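Local coordinates for D-mandelate dehydrogenase (Rhodotorula graminis, PDB 2W2K), which probably interconverts D-mandelate and its 2-keto acid using a nicotinamide cofactor, at residues 19-23 and 320-324; 105-110 and 334-338; 118-122 and 177-182. One frame throughout, in Å; residues are numbered along the deposited sequence.

Contact 1: residues 19-23 and 320-324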
loop_
_atom_site.group_PDB
_atom_site.type_symbol
_atom_site.label_atom_id
_atom_site.label_comp_id
_atom_site.label_asym_id
_atom_site.label_seq_id
_atom_site.Cartn_x
_atom_site.Cartn_y
_atom_site.Cartn_z
ATOM N N LEU B 19 -14.974 14.725 -26.968
ATOM C CA LEU B 19 -14.136 15.928 -26.978
ATOM C C LEU B 19 -13.156 15.937 -28.166
ATOM O O LEU B 19 -12.942 16.991 -28.768
ATOM C CB LEU B 19 -13.376 16.105 -25.653
ATOM C CG LEU B 19 -12.846 17.522 -25.334
ATOM C CD1 LEU B 19 -13.994 18.544 -25.196
ATOM C CD2 LEU B 19 -11.954 17.504 -24.063
ATOM N N TRP B 20 -12.596 14.774 -28.519
ATOM C CA TRP B 20 -11.717 14.657 -29.710
ATOM C C TRP B 20 -12.443 14.909 -31.050
ATOM O O TRP B 20 -11.859 15.516 -31.969
ATOM C CB TRP B 20 -10.943 13.308 -29.711
ATOM C CG TRP B 20 -9.869 13.071 -30.831
ATOM C CD1 TRP B 20 -9.842 12.032 -31.729
ATOM C CD2 TRP B 20 -8.676 13.849 -31.096
ATOM N NE1 TRP B 20 -8.721 12.130 -32.550
ATOM C CE2 TRP B 20 -7.995 13.231 -32.181
ATOM C CE3 TRP B 20 -8.120 15.007 -30.525
ATOM C CZ2 TRP B 20 -6.798 13.748 -32.716
ATOM C CZ3 TRP B 20 -6.914 15.521 -31.065
ATOM C CH2 TRP B 20 -6.274 14.886 -32.135
ATOM N N SER B 21 -13.681 14.416 -31.194
ATOM C CA SER B 21 -14.476 14.719 -32.402
ATOM C C SER B 21 -14.765 16.219 -32.527
ATOM O O SER B 21 -14.650 16.782 -33.628
ATOM C CB SER B 21 -15.781 13.889 -32.437
ATOM O OG SER B 21 -15.469 12.509 -32.593
ATOM N N ASP B 22 -15.120 16.860 -31.404
ATOM C CA ASP B 22 -15.282 18.336 -31.312
ATOM C C ASP B 22 -14.015 19.092 -31.752
ATOM O O ASP B 22 -14.076 20.084 -32.520
ATOM C CB ASP B 22 -15.711 18.738 -29.875
ATOM C CG ASP B 22 -15.946 20.229 -29.712
ATOM O OD1 ASP B 22 -16.939 20.755 -30.280
ATOM O OD2 ASP B 22 -15.159 20.890 -28.983
ATOM N N PHE B 23 -12.872 18.610 -31.272
ATOM C CA PHE B 23 -11.545 19.215 -31.562
ATOM C C PHE B 23 -11.268 19.160 -33.067
ATOM O O PHE B 23 -10.825 20.152 -33.652
ATOM C CB PHE B 23 -10.426 18.495 -30.758
ATOM C CG PHE B 23 -9.113 19.286 -30.655
ATOM C CD1 PHE B 23 -8.961 20.275 -29.687
ATOM C CD2 PHE B 23 -8.031 19.020 -31.519
ATOM C CE1 PHE B 23 -7.767 20.997 -29.566
ATOM C CE2 PHE B 23 -6.795 19.757 -31.402
ATOM C CZ PHE B 23 -6.683 20.751 -30.430
ATOM N N THR B 320 -4.951 19.142 -22.445
ATOM C CA THR B 320 -4.305 19.502 -23.740
ATOM C C THR B 320 -5.302 20.119 -24.738
ATOM O O THR B 320 -5.025 21.185 -25.318
ATOM C CB THR B 320 -3.526 18.322 -24.388
ATOM O OG1 THR B 320 -4.386 17.172 -24.545
ATOM C CG2 THR B 320 -2.256 17.950 -23.531
ATOM N N MET B 321 -6.454 19.458 -24.932
ATOM C CA MET B 321 -7.479 19.942 -25.886
ATOM C C MET B 321 -8.089 21.281 -25.444
ATOM O O MET B 321 -8.201 22.214 -26.255
ATOM C CB MET B 321 -8.584 18.892 -26.098
ATOM C CG MET B 321 -8.137 17.608 -26.840
ATOM S SD MET B 321 -9.538 16.521 -27.280
ATOM C CE MET B 321 -9.241 15.083 -26.257
ATOM N N THR B 322 -8.472 21.378 -24.159
ATOM C CA THR B 322 -9.068 22.598 -23.591
ATOM C C THR B 322 -8.127 23.805 -23.600
ATOM O O THR B 322 -8.550 24.926 -23.914
ATOM C CB THR B 322 -9.652 22.338 -22.135
ATOM O OG1 THR B 322 -10.623 21.272 -22.187
ATOM C CG2 THR B 322 -10.303 23.594 -21.558
ATOM N N ASN B 323 -6.852 23.583 -23.261
ATOM C CA ASN B 323 -5.838 24.643 -23.339
ATOM C C ASN B 323 -5.774 25.309 -24.730
ATOM O O ASN B 323 -5.813 26.560 -24.857
ATOM C CB ASN B 323 -4.460 24.104 -22.929
ATOM C CG ASN B 323 -4.193 24.183 -21.401
ATOM O OD1 ASN B 323 -3.632 23.242 -20.798
ATOM N ND2 ASN B 323 -4.567 25.287 -20.795
ATOM N N ILE B 324 -5.690 24.488 -25.773
ATOM C CA ILE B 324 -5.570 25.008 -27.160
ATOM C C ILE B 324 -6.871 25.722 -27.633
ATOM O O ILE B 324 -6.822 26.796 -28.280
ATOM C CB ILE B 324 -5.086 23.883 -28.131
ATOM C CG1 ILE B 324 -3.626 23.473 -27.803
ATOM C CG2 ILE B 324 -5.190 24.320 -29.601
ATOM C CD1 ILE B 324 -3.194 22.147 -28.463
#

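Contact 2: residues 105-110 and 334-338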
loop_
_atom_site.group_PDB
_atom_site.type_symbol
_atom_site.label_atom_id
_atom_site.label_comp_id
_atom_site.label_asym_id
_atom_site.label_seq_id
_atom_site.Cartn_x
_atom_site.Cartn_y
_atom_site.Cartn_z
ATOM N N ALA B 105 3.883 30.058 -26.654
ATOM C CA ALA B 105 3.418 29.752 -25.296
ATOM C C ALA B 105 3.417 28.240 -25.076
ATOM O O ALA B 105 3.066 27.486 -25.985
ATOM C CB ALA B 105 1.980 30.312 -25.089
ATOM N N PHE B 106 3.799 27.798 -23.876
ATOM C CA PHE B 106 3.787 26.358 -23.532
ATOM C C PHE B 106 2.844 26.064 -22.339
ATOM O O PHE B 106 2.722 26.870 -21.407
ATOM C CB PHE B 106 5.220 25.855 -23.242
ATOM C CG PHE B 106 5.335 24.340 -23.042
ATOM C CD1 PHE B 106 5.186 23.454 -24.127
ATOM C CD2 PHE B 106 5.641 23.808 -21.777
ATOM C CE1 PHE B 106 5.295 22.047 -23.951
ATOM C CE2 PHE B 106 5.754 22.411 -21.589
ATOM C CZ PHE B 106 5.571 21.528 -22.690
ATOM N N ALA B 107 2.186 24.912 -22.393
ATOM C CA ALA B 107 1.429 24.357 -21.269
ATOM C C ALA B 107 1.788 22.885 -21.075
ATOM O O ALA B 107 1.812 22.104 -22.051
ATOM C CB ALA B 107 -0.076 24.485 -21.526
ATOM N N ASN B 108 2.074 22.506 -19.825
ATOM C CA ASN B 108 2.082 21.083 -19.452
ATOM C C ASN B 108 0.671 20.668 -18.958
ATOM O O ASN B 108 -0.315 21.363 -19.237
ATOM C CB ASN B 108 3.181 20.777 -18.419
ATOM C CG ASN B 108 3.030 21.585 -17.117
ATOM O OD1 ASN B 108 1.969 22.118 -16.813
ATOM N ND2 ASN B 108 4.115 21.634 -16.318
ATOM N N SER B 109 0.578 19.536 -18.264
ATOM C CA SER B 109 -0.685 19.050 -17.706
ATOM C C SER B 109 -0.523 18.888 -16.177
ATOM O O SER B 109 -0.968 17.898 -15.598
ATOM C CB SER B 109 -1.135 17.739 -18.419
ATOM O OG SER B 109 -1.325 17.953 -19.833
ATOM N N ARG B 110 0.114 19.884 -15.543
ATOM C CA ARG B 110 0.273 19.935 -14.068
ATOM C C ARG B 110 -1.028 19.643 -13.283
ATOM O O ARG B 110 -2.109 20.244 -13.548
ATOM C CB ARG B 110 0.891 21.292 -13.635
ATOM C CG ARG B 110 1.001 21.503 -12.113
ATOM C CD ARG B 110 1.461 22.936 -11.734
ATOM N NE ARG B 110 0.674 23.990 -12.381
ATOM C CZ ARG B 110 -0.539 24.396 -11.999
ATOM N NH1 ARG B 110 -1.159 23.841 -10.955
ATOM N NH2 ARG B 110 -1.156 25.342 -12.685
ATOM N N LEU B 334 -4.327 30.214 -20.773
ATOM C CA LEU B 334 -4.052 28.787 -20.490
ATOM C C LEU B 334 -4.345 28.446 -19.015
ATOM O O LEU B 334 -4.162 29.283 -18.118
ATOM C CB LEU B 334 -2.574 28.451 -20.816
ATOM C CG LEU B 334 -2.031 28.576 -22.266
ATOM C CD1 LEU B 334 -0.471 28.463 -22.329
ATOM C CD2 LEU B 334 -2.702 27.565 -23.194
ATOM N N LEU B 335 -4.819 27.226 -18.783
ATOM C CA LEU B 335 -5.110 26.720 -17.426
ATOM C C LEU B 335 -3.826 26.310 -16.688
ATOM O O LEU B 335 -3.710 26.489 -15.461
ATOM C CB LEU B 335 -6.069 25.528 -17.508
ATOM C CG LEU B 335 -7.492 25.717 -18.069
ATOM C CD1 LEU B 335 -8.163 24.357 -18.350
ATOM C CD2 LEU B 335 -8.367 26.594 -17.155
ATOM N N THR B 336 -2.865 25.775 -17.446
ATOM C CA THR B 336 -1.614 25.201 -16.892
ATOM C C THR B 336 -0.341 25.662 -17.622
ATOM O O THR B 336 0.418 24.842 -18.141
ATOM C CB THR B 336 -1.649 23.636 -16.842
ATOM O OG1 THR B 336 -2.000 23.101 -18.139
ATOM C CG2 THR B 336 -2.655 23.133 -15.791
ATOM N N PRO B 337 -0.076 26.985 -17.638
ATOM C CA PRO B 337 1.123 27.455 -18.324
ATOM C C PRO B 337 2.390 26.999 -17.602
ATOM O O PRO B 337 2.368 26.784 -16.375
ATOM C CB PRO B 337 1.014 28.977 -18.212
ATOM C CG PRO B 337 0.179 29.205 -16.975
ATOM C CD PRO B 337 -0.837 28.100 -17.036
ATOM N N ALA B 338 3.457 26.819 -18.377
ATOM C CA ALA B 338 4.808 26.649 -17.849
ATOM C C ALA B 338 5.765 27.510 -18.665
ATOM O O ALA B 338 5.743 27.476 -19.914
ATOM C CB ALA B 338 5.237 25.168 -17.880
HETATM O O HOH W 1 5.551 29.175 -21.954
HETATM O O HOH W 2 1.878 24.301 -15.051
HETATM O O HOH W 3 0.712 27.121 -14.059
#

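Contact 3: residues 118-122 and 177-182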
loop_
_atom_site.group_PDB
_atom_site.type_symbol
_atom_site.label_atom_id
_atom_site.label_comp_id
_atom_site.label_asym_id
_atom_site.label_seq_id
_atom_site.Cartn_x
_atom_site.Cartn_y
_atom_site.Cartn_z
ATOM N N SER B 118 0.649 10.208 -5.551
ATOM C CA SER B 118 0.577 10.139 -4.057
ATOM C C SER B 118 0.162 8.746 -3.515
ATOM O O SER B 118 0.700 8.294 -2.482
ATOM C CB SER B 118 -0.284 11.267 -3.450
ATOM O OG SER B 118 -1.660 11.196 -3.859
ATOM N N ASP B 119 -0.797 8.087 -4.188
ATOM C CA ASP B 119 -1.189 6.696 -3.838
ATOM C C ASP B 119 -0.013 5.715 -4.005
ATOM O O ASP B 119 0.174 4.809 -3.167
ATOM C CB ASP B 119 -2.352 6.217 -4.733
ATOM C CG ASP B 119 -3.733 6.725 -4.277
ATOM O OD1 ASP B 119 -3.839 7.321 -3.173
ATOM O OD2 ASP B 119 -4.723 6.520 -5.041
ATOM N N LEU B 120 0.762 5.854 -5.097
ATOM C CA LEU B 120 1.924 4.947 -5.342
ATOM C C LEU B 120 3.023 5.185 -4.294
ATOM O O LEU B 120 3.651 4.224 -3.820
ATOM C CB LEU B 120 2.478 5.073 -6.797
ATOM C CG LEU B 120 3.435 3.997 -7.395
ATOM C CD1 LEU B 120 4.908 4.193 -6.998
ATOM C CD2 LEU B 120 2.998 2.521 -7.129
ATOM N N ALA B 121 3.236 6.441 -3.888
ATOM C CA ALA B 121 4.166 6.709 -2.766
ATOM C C ALA B 121 3.707 6.060 -1.439
ATOM O O ALA B 121 4.533 5.507 -0.690
ATOM C CB ALA B 121 4.395 8.237 -2.595
ATOM N N LEU B 122 2.392 6.099 -1.172
ATOM C CA LEU B 122 1.813 5.443 0.020
ATOM C C LEU B 122 2.035 3.916 -0.006
ATOM O O LEU B 122 2.352 3.313 1.036
ATOM C CB LEU B 122 0.307 5.770 0.211
ATOM C CG LEU B 122 -0.227 5.534 1.655
ATOM C CD1 LEU B 122 0.253 6.648 2.616
ATOM C CD2 LEU B 122 -1.762 5.442 1.651
ATOM N N GLU B 177 -0.600 15.634 -0.538
ATOM C CA GLU B 177 -1.522 14.471 -0.582
ATOM C C GLU B 177 -0.891 13.214 0.036
ATOM O O GLU B 177 -1.580 12.476 0.748
ATOM C CB GLU B 177 -1.997 14.185 -2.020
ATOM C CG GLU B 177 -3.171 15.084 -2.481
ATOM C CD GLU B 177 -4.463 14.788 -1.708
ATOM O OE1 GLU B 177 -5.118 13.763 -2.016
ATOM O OE2 GLU B 177 -4.830 15.586 -0.803
ATOM N N ILE B 178 0.396 12.955 -0.258
ATOM C CA ILE B 178 1.160 11.928 0.479
ATOM C C ILE B 178 0.986 12.116 2.017
ATOM O O ILE B 178 0.603 11.167 2.733
ATOM C CB ILE B 178 2.690 11.861 0.064
ATOM C CG1 ILE B 178 2.862 11.575 -1.451
ATOM C CG2 ILE B 178 3.433 10.786 0.904
ATOM C CD1 ILE B 178 4.343 11.670 -1.950
ATOM N N ALA B 179 1.229 13.344 2.505
ATOM C CA ALA B 179 1.199 13.648 3.955
ATOM C C ALA B 179 -0.205 13.536 4.547
ATOM O O ALA B 179 -0.372 13.069 5.673
ATOM C CB ALA B 179 1.797 15.065 4.244
ATOM N N ARG B 180 -1.213 13.975 3.803
ATOM C CA ARG B 180 -2.617 13.870 4.275
ATOM C C ARG B 180 -2.975 12.379 4.504
ATOM O O ARG B 180 -3.553 12.002 5.550
ATOM C CB ARG B 180 -3.589 14.508 3.268
ATOM C CG ARG B 180 -5.070 14.527 3.743
ATOM C CD ARG B 180 -6.048 15.063 2.684
ATOM N NE ARG B 180 -6.109 14.236 1.487
ATOM C CZ ARG B 180 -6.749 13.061 1.396
ATOM N NH1 ARG B 180 -7.414 12.550 2.431
ATOM N NH2 ARG B 180 -6.721 12.394 0.261
ATOM N N LYS B 181 -2.615 11.544 3.535
ATOM C CA LYS B 181 -2.908 10.103 3.612
ATOM C C LYS B 181 -2.079 9.404 4.724
ATOM O O LYS B 181 -2.619 8.596 5.490
ATOM C CB LYS B 181 -2.737 9.461 2.220
ATOM C CG LYS B 181 -3.796 9.936 1.172
ATOM C CD LYS B 181 -3.378 9.531 -0.285
ATOM C CE LYS B 181 -4.326 10.167 -1.284
ATOM N NZ LYS B 181 -3.915 9.998 -2.712
ATOM N N ALA B 182 -0.796 9.756 4.838
ATOM C CA ALA B 182 0.086 9.152 5.852
ATOM C C ALA B 182 -0.238 9.588 7.293
ATOM O O ALA B 182 -0.160 8.758 8.214
ATOM C CB ALA B 182 1.572 9.444 5.530
#

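Contact 1: residues 19-23 and 320-324
Met321 turns its CG away from its own carbonyl carbon (chi1 -68°) and bends at chi3, so that the thioether reaches helix 17-26; there Phe23, with CG anti to the backbone N (chi1 -163°), swings its ring in beside it. The short helical segments run at 33° to each other with axes 10.8 Å apart at closest approach, a spacing that a long, flexible methionine can span. Met321 SD comes within 3.7 Å of Leu19 O, and Leu19 CG and CD2 lie alongside the sulfur, the two side chains pointing opposite ways. The sulfur also meets the edge of the Trp20 ring in its plane, 3.9 Å from CE3, a Met-aromatic contact. It lies obliquely to the Phe23 ring, 5.1 Å from the centroid. Phe23 CD1 rests 3.9 Å from Met321 CB, and its CZ is 4.0 Å from Ile324 CG2. Ile56 of strand 54-57 touches Phe23, Met321 and Ile324, so the helices and the sheet share one apolar layer. Thr322, whose CB points away from helix 17-26, bonds its hydroxyl to Arg318 O. Cohesion therefore rests on dispersion and polarisable sulfur, which depend more on close fit than on exact direction.

Contact 2: residues 105-110 and 334-338
Ala107 and Pro337 form a single beta bridge on strand 105-107, an outermost strand of the five-stranded parallel sheet, where the chain returning from helix 310-330 runs beside it. They are an antiparallel, non-hydrogen-bonded pair, which suits a proline because no N-H is needed there. The bonds lie to either side of them: Ala338 N gives a nearly straight bond (170°) of 3.1 Å to Phe106 O, whereas Asn108 N to Thr336 O, at 3.3 Å, is weak. The hydroxyl reinforces this weaker end. Thr336 OG1 sits between its backbone N and carbonyl carbon (chi1 52°), from where it donates to Asn108 O at 2.7 Å, while CG2 lies over a face of the Arg110 guanidinium, 4.1 Å from NH2. A valine here would have no hydroxyl to offer, and Asn108 O would probably lose its short bond, leaving the weak backbone bond to hold that end. Asn108 begins an Asx turn, its OD1 accepting from Arg110 N at 3.2 Å. One water joins Asn108 OD1, Arg110 NE and Pro337 O, and a second links Arg110 NH2 to the same Pro337 O. On the face that carries Ala105 and Ala107, Leu334 CD1 rests 4.1 Å from the CB atoms of both, whose small side chains admit it. Phe106 turns instead to helix 96-101 and Phe84, with its CD2 4.1 Å from Ala338 CB. A third water accepts from Phe106 N and lies by Ala338 O. The side chain of Arg110 comes within about 7 Å of that of Ala173, which binds NAD(+). The seam thus combines backbone pairing, an apolar leucine contact and a water-bridged arginine; water continues the pairing where direct bonds stop.

Contact 3: residues 118-122 and 177-182
Ser118 and Ile178 bring their CA atoms to 4.9 Å where the short helical segments 118-122 and 177-182 cross at -48°, their axes 9.0 Å apart at closest approach. So close a meeting calls for small residues. Ser118 offers only a hydroxymethyl group, whose CB lies against Ile178 CG1. Ala121 CB presses on Ile178 CD1 at 3.5 Å, a squeezed carbon-carbon contact. Lys181 supplies the polar link. Extended beyond CG, its chain crosses Asp119 at about a right angle and delivers NZ to two acceptors: Asp119 OD1 at 2.7 Å in a salt bridge, met from above the carboxylate plane (51° out of it), and Ser118 OG at 2.8 Å. Having accepted from NZ, the hydroxyl has its single proton for the carbonyls of Asp114 and Thr115, so a buried ammonium and a buried carboxylate sit in a network that probably stabilises their charges. Further along, Leu122 CD1 packs 4.1 Å from Lys181 CB and 4.2 Å from Ala182 CB, covering the aliphatic root of the lysine. Within helix 173-185, Arg180 pairs with Glu177, NE to OE2 at 2.9 Å and NH2 to OE1, and also bonds to the backbone of a neighbouring subunit, which packs against Asp119, Leu122 and Lys181. Helix 173-185 starts at the NAD(+)-binding residues Ala173 and Ile174, and Ala121 lies beside Thr255, another such residue. Strand 165-169 and helix 173-185 form the first beta-alpha unit of the Rossmann fold, and the contact packs helix 114-130 against it.

In the fold
From the N terminus the chain builds the sheet that holds strands 5-8 and 54-57, and helix 17-26 is joined much later by helix 310-330. It then passes strand 105-107 and enters helix 114-130, after which further helices precede strand 165-169 of the seven-stranded NAD-binding sheet. Contact 3 closes the shortest loop, within that second domain, and lies inside the spans of both others. Helix 310-330 returns to the first domain, closing contact 1, and the loop after it closes contact 2. These two cross along the chain and touch in space, Thr320 meeting Ser109. Contact 3 stands well apart, its centre 31 Å from that of contact 1 and 25 Å from that of contact 2.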